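Local atomic coordinates of valine-pyruvate aminotransferase (Salmonella typhimurium, PDB entry 3G7Q), a protein that catalyses the pyridoxal 5'-phosphate-dependent transfer of an amino group from L-valine to pyruvate, giving 3-methyl-2-oxobutanoate and L-alanine, and so probably serves alanine biosynthesis. Residues Leu302-Thr305 with Val306-Phe310; Pro41-Pro45 with Ala46-Tyr50. All coordinates share one frame; numbering follows the deposited sequence.

Contact 1. Residues Leu302-Thr305 with Val306-Phe310; sequences LSET and VIKPF. With EDO (1,2-ethanediol), chain E.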
loop_
_atom_site.group_PDB
_atom_site.type_symbol
_atom_site.label_atom_id
_atom_site.label_comp_id
_atom_site.label_asym_id
_atom_site.label_seq_id
_atom_site.Cartn_x
_atom_site.Cartn_y
_atom_site.Cartn_z
ATOM N N LEU A 302 -8.601 -22.384 -13.047
ATOM C CA LEU A 302 -9.248 -22.333 -11.736
ATOM C C LEU A 302 -10.376 -21.315 -11.758
ATOM O O LEU A 302 -11.454 -21.574 -11.215
ATOM C CB LEU A 302 -8.235 -22.016 -10.652
ATOM C CG LEU A 302 -7.247 -23.141 -10.325
ATOM C CD1 LEU A 302 -6.216 -22.594 -9.316
ATOM C CD2 LEU A 302 -7.958 -24.420 -9.824
ATOM N N SER A 303 -10.141 -20.179 -12.413
ATOM C CA SER A 303 -11.199 -19.177 -12.541
ATOM C C SER A 303 -12.420 -19.749 -13.241
ATOM O O SER A 303 -13.565 -19.599 -12.788
ATOM C CB SER A 303 -10.666 -17.961 -13.313
ATOM O OG SER A 303 -9.605 -17.306 -12.593
ATOM N N GLU A 304 -12.211 -20.425 -14.370
ATOM C CA GLU A 304 -13.356 -20.913 -15.144
ATOM C C GLU A 304 -14.001 -22.185 -14.608
ATOM O O GLU A 304 -15.232 -22.321 -14.687
ATOM C CB GLU A 304 -12.969 -21.120 -16.636
ATOM C CG GLU A 304 -14.116 -21.588 -17.598
ATOM C CD GLU A 304 -15.242 -20.539 -17.917
ATOM O OE1 GLU A 304 -14.991 -19.322 -17.922
ATOM O OE2 GLU A 304 -16.395 -20.943 -18.192
ATOM N N THR A 305 -13.211 -23.101 -14.046
ATOM C CA THR A 305 -13.756 -24.411 -13.653
ATOM C C THR A 305 -14.014 -24.642 -12.176
ATOM O O THR A 305 -14.695 -25.596 -11.816
ATOM C CB THR A 305 -12.816 -25.520 -14.164
ATOM O OG1 THR A 305 -11.608 -25.513 -13.421
ATOM C CG2 THR A 305 -12.503 -25.307 -15.654
ATOM N N VAL A 306 -13.504 -23.773 -11.325
ATOM C CA VAL A 306 -13.694 -23.945 -9.883
ATOM C C VAL A 306 -14.403 -22.735 -9.274
ATOM O O VAL A 306 -15.455 -22.859 -8.639
ATOM C CB VAL A 306 -12.347 -24.177 -9.172
ATOM C CG1 VAL A 306 -12.531 -24.214 -7.639
ATOM C CG2 VAL A 306 -11.684 -25.467 -9.677
ATOM N N ILE A 307 -13.836 -21.559 -9.507
ATOM C CA ILE A 307 -14.384 -20.331 -8.950
ATOM C C ILE A 307 -15.751 -19.958 -9.536
ATOM O O ILE A 307 -16.726 -19.850 -8.790
ATOM C CB ILE A 307 -13.388 -19.168 -9.121
ATOM C CG1 ILE A 307 -12.108 -19.441 -8.305
ATOM C CG2 ILE A 307 -14.022 -17.842 -8.693
ATOM C CD1 ILE A 307 -10.989 -18.435 -8.525
ATOM N N LYS A 308 -15.835 -19.757 -10.845
ATOM C CA LYS A 308 -17.104 -19.340 -11.422
ATOM C C LYS A 308 -18.278 -20.279 -11.051
ATOM O O LYS A 308 -19.322 -19.812 -10.616
ATOM C CB LYS A 308 -16.983 -19.217 -12.948
ATOM C CG LYS A 308 -18.289 -18.845 -13.627
ATOM C CD LYS A 308 -18.089 -18.655 -15.118
ATOM C CE LYS A 308 -19.409 -18.712 -15.861
ATOM N NZ LYS A 308 -19.246 -18.464 -17.334
ATOM N N PRO A 309 -18.122 -21.597 -11.233
ATOM C CA PRO A 309 -19.278 -22.459 -10.892
ATOM C C PRO A 309 -19.700 -22.439 -9.428
ATOM O O PRO A 309 -20.883 -22.626 -9.121
ATOM C CB PRO A 309 -18.823 -23.864 -11.288
ATOM C CG PRO A 309 -17.577 -23.700 -11.997
ATOM C CD PRO A 309 -17.000 -22.387 -11.766
ATOM N N PHE A 310 -18.734 -22.282 -8.532
ATOM C CA PHE A 310 -19.030 -22.180 -7.115
ATOM C C PHE A 310 -19.944 -20.992 -6.849
ATOM O O PHE A 310 -20.966 -21.134 -6.184
ATOM C CB PHE A 310 -17.751 -22.023 -6.283
ATOM C CG PHE A 310 -18.019 -21.783 -4.811
ATOM C CD1 PHE A 310 -18.244 -20.505 -4.321
ATOM C CD2 PHE A 310 -18.026 -22.851 -3.934
ATOM C CE1 PHE A 310 -18.496 -20.319 -2.942
ATOM C CE2 PHE A 310 -18.268 -22.660 -2.598
ATOM C CZ PHE A 310 -18.502 -21.400 -2.117
HETATM C C1 EDO E . -23.023 -18.685 -17.239
HETATM O O1 EDO E . -21.860 -17.909 -17.675
HETATM C C2 EDO E . -22.907 -19.196 -15.791
HETATM O O2 EDO E . -22.548 -20.609 -15.812
#
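Leu302 O takes two backbone donors from the next turn of helix 299-325. Ile307 N is the straighter one, 2.9 Å from Leu302 O with 176° at the hydrogen. Val306 N also reaches Leu302 O, at 3.0 Å, but its bond is bent to 145°. Ser303 O then accepts from Lys308 N at 3.0 Å. The i to i+5 bonds mark a wider, pi-type turn. Pro309 has no N-H to give, and the helix kinks there. Its ring packs against the turn before instead, with Pro309 CD 3.4 Å from Glu304 O and CG against Thr305 O. The side-chain hydroxyls turn back along the helix: Ser303 OG bonds to Leu299 O and Thr305 OG1 to Arg301 O. Lys308 runs out fully extended, CG anti to the backbone N (chi1 177°), and lies alongside Glu304. In the conformers given, Lys308 NZ lies 3.9 Å from Glu304 OE2, a long and doubtful salt bridge; both side chains have a second conformer. In this conformer Lys308 NZ also donates to O1 of a 1,2-ethanediol, probably from the crystallisation liquor, at 2.7 Å. On the flank facing helix 45-61, Leu302 CD2 meets Val306 CG2 at 3.9 Å. The chemistry implies a proline-kinked helix: the wide turn takes up the amides of Val306, Ile307 and Lys308, and Pro309 has no N-H to place.

Contact 2. Residues Pro41-Pro45 with Ala46-Tyr50; sequences PAHIP and AMQDY
The His43 imidazole meets Gln48 at its edge. In the Gln48 conformer given, one of two, OE1 lies in the ring plane, 2.9 Å from His43 ND1, and accepts a hydrogen bond with 159° at the hydrogen. The amide is not coplanar with the ring: the two planes are 39° apart. Relative to the amide, ND1 stands above its plane, so the bond is fairly straight for the donor but not aimed at a lone pair of OE1. The Gln48 chain bends at chi2 (-66°), which folds its amide back toward the loop and the imidazole. Since ND1 is the donor here, that nitrogen carries a proton. Asn70 of the second subunit packs on His43, and Cys69 of that subunit packs on Gln48, so the pair sits where the two chains meet.

The helix starts right after this loop. Ile44 occupies the N-cap position, and its carbonyl does the work of the first turn. Gln48 N donates to Ile44 O at 2.9 Å. Met47 N lies as close to Ile44 O, but that bond is weak. Asp49 N continues the pattern to Pro45 O at 3.0 Å. Pro45 suits this place, because a first-turn residue needs no N-H for a bond within the helix. Ile44 and Met47, here selenomethionine, run alongside each other from the same flank, with Ile44 CB 3.9 Å from Met47 CG. Both also touch helix 299-325, Ile44 through Phe310 and Met47 through Val306.

The helix start thus has two unlike flanks: an apolar pair turned to the neighbouring helix, and an imidazole-amide bond that, in this conformer, probably helps tie the incoming loop to the first turn beside the partner subunit.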
loop_
_atom_site.group_PDB
_atom_site.type_symbol
_atom_site.label_atom_id
_atom_site.label_comp_id
_atom_site.label_asym_id
_atom_site.label_seq_id
_atom_site.Cartn_x
_atom_site.Cartn_y
_atom_site.Cartn_z
ATOM N N PRO A 41 -14.417 -12.446 -0.430
ATOM C CA PRO A 41 -14.810 -13.605 -1.193
ATOM C C PRO A 41 -15.035 -14.827 -0.305
ATOM O O PRO A 41 -14.784 -14.810 0.920
ATOM C CB PRO A 41 -13.611 -13.825 -2.142
ATOM C CG PRO A 41 -12.460 -13.246 -1.431
ATOM C CD PRO A 41 -12.994 -12.100 -0.612
ATOM N N ALA A 42 -15.512 -15.877 -0.931
ATOM C CA ALA A 42 -15.749 -17.131 -0.257
ATOM C C ALA A 42 -14.473 -17.906 -0.017
ATOM O O ALA A 42 -13.441 -17.621 -0.610
ATOM C CB ALA A 42 -16.708 -17.974 -1.124
ATOM N N HIS A 43 -14.536 -18.860 0.909
ATOM C CA HIS A 43 -13.456 -19.819 1.106
ATOM C C HIS A 43 -13.889 -21.108 0.418
ATOM O O HIS A 43 -14.572 -21.933 1.012
ATOM C CB HIS A 43 -13.191 -20.066 2.578
ATOM C CG HIS A 43 -12.744 -18.846 3.293
ATOM N ND1 HIS A 43 -11.444 -18.395 3.233
ATOM C CD2 HIS A 43 -13.424 -17.959 4.055
ATOM C CE1 HIS A 43 -11.340 -17.292 3.953
ATOM N NE2 HIS A 43 -12.524 -17.006 4.461
ATOM N N ILE A 44 -13.477 -21.279 -0.831
ATOM C CA ILE A 44 -13.889 -22.421 -1.618
ATOM C C ILE A 44 -12.981 -23.554 -1.242
ATOM O O ILE A 44 -11.744 -23.437 -1.387
ATOM C CB ILE A 44 -13.841 -22.121 -3.133
ATOM C CG1 ILE A 44 -14.731 -20.911 -3.461
ATOM C CG2 ILE A 44 -14.197 -23.374 -3.927
ATOM C CD1 ILE A 44 -14.685 -20.437 -4.945
ATOM N N PRO A 45 -13.556 -24.664 -0.729
ATOM C CA PRO A 45 -12.677 -25.778 -0.297
ATOM C C PRO A 45 -11.609 -26.210 -1.293
ATOM O O PRO A 45 -10.455 -26.370 -0.896
ATOM C CB PRO A 45 -13.674 -26.905 -0.008
ATOM C CG PRO A 45 -14.896 -26.186 0.423
ATOM C CD PRO A 45 -14.975 -24.968 -0.456
ATOM N N ALA A 46 -11.972 -26.357 -2.575
ATOM C CA ALA A 46 -11.020 -26.754 -3.598
ATOM C C ALA A 46 -9.909 -25.722 -3.771
ATOM O O ALA A 46 -8.741 -26.086 -4.043
ATOM C CB ALA A 46 -11.740 -27.020 -4.952
HETATM N N MSE A 47 -10.247 -24.447 -3.612
HETATM C CA MSE A 47 -9.240 -23.365 -3.720
HETATM C C MSE A 47 -8.328 -23.353 -2.503
HETATM O O MSE A 47 -7.115 -23.163 -2.647
HETATM C CB MSE A 47 -9.892 -21.999 -3.943
HETATM C CG MSE A 47 -10.631 -21.887 -5.268
HETATM SE SE MSE A 47 -9.529 -22.175 -6.843
HETATM C CE MSE A 47 -8.272 -20.719 -6.576
ATOM N N GLN A 48 -8.880 -23.564 -1.318
ATOM C CA GLN A 48 -8.037 -23.602 -0.114
ATOM C C GLN A 48 -7.046 -24.754 -0.214
ATOM O O GLN A 48 -5.860 -24.597 0.112
ATOM C CB GLN A 48 -8.896 -23.710 1.132
ATOM C CG GLN A 48 -9.839 -22.510 1.368
ATOM C CD GLN A 48 -9.141 -21.180 1.669
ATOM O OE1 GLN A 48 -9.769 -20.120 1.624
ATOM N NE2 GLN A 48 -7.853 -21.234 2.007
ATOM N N ASP A 49 -7.505 -25.901 -0.719
ATOM C CA ASP A 49 -6.617 -27.045 -0.915
ATOM C C ASP A 49 -5.530 -26.713 -1.940
ATOM O O ASP A 49 -4.355 -27.021 -1.731
ATOM C CB ASP A 49 -7.402 -28.280 -1.409
ATOM C CG ASP A 49 -8.358 -28.845 -0.366
ATOM O OD1 ASP A 49 -8.261 -28.504 0.839
ATOM O OD2 ASP A 49 -9.216 -29.665 -0.769
ATOM N N TYR A 50 -5.929 -26.089 -3.046
ATOM C CA TYR A 50 -4.985 -25.678 -4.074
ATOM C C TYR A 50 -3.921 -24.743 -3.500
ATOM O O TYR A 50 -2.741 -24.971 -3.688
ATOM C CB TYR A 50 -5.695 -24.962 -5.234
ATOM C CG TYR A 50 -4.708 -24.486 -6.259
ATOM C CD1 TYR A 50 -4.262 -25.334 -7.279
ATOM C CD2 TYR A 50 -4.188 -23.193 -6.197
ATOM C CE1 TYR A 50 -3.332 -24.899 -8.206
ATOM C CE2 TYR A 50 -3.249 -22.764 -7.102
ATOM C CZ TYR A 50 -2.829 -23.603 -8.109
ATOM O OH TYR A 50 -1.900 -23.145 -9.008
#

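How the contacts relate
From the N terminus, the chain leaves strand 34-35 and reaches contact 2, where loop 41-45 turns into helix 45-61. Contact 1 comes much later, within helix 299-325. The two are in series and neither encloses or crosses the other. Each is local and closes no long loop. Their centres are nevertheless about 10 Å apart, and they touch through apolar packing. Phe310 meets Ala42 and Ile44 of the loop, with Phe310 CE1 3.5 Å from Ala42 CB. Val306 CG1 packs on the selenium of Met47, and Leu302 on Tyr50. Together they join the start of helix 45-61 to the N-terminal part of helix 299-325.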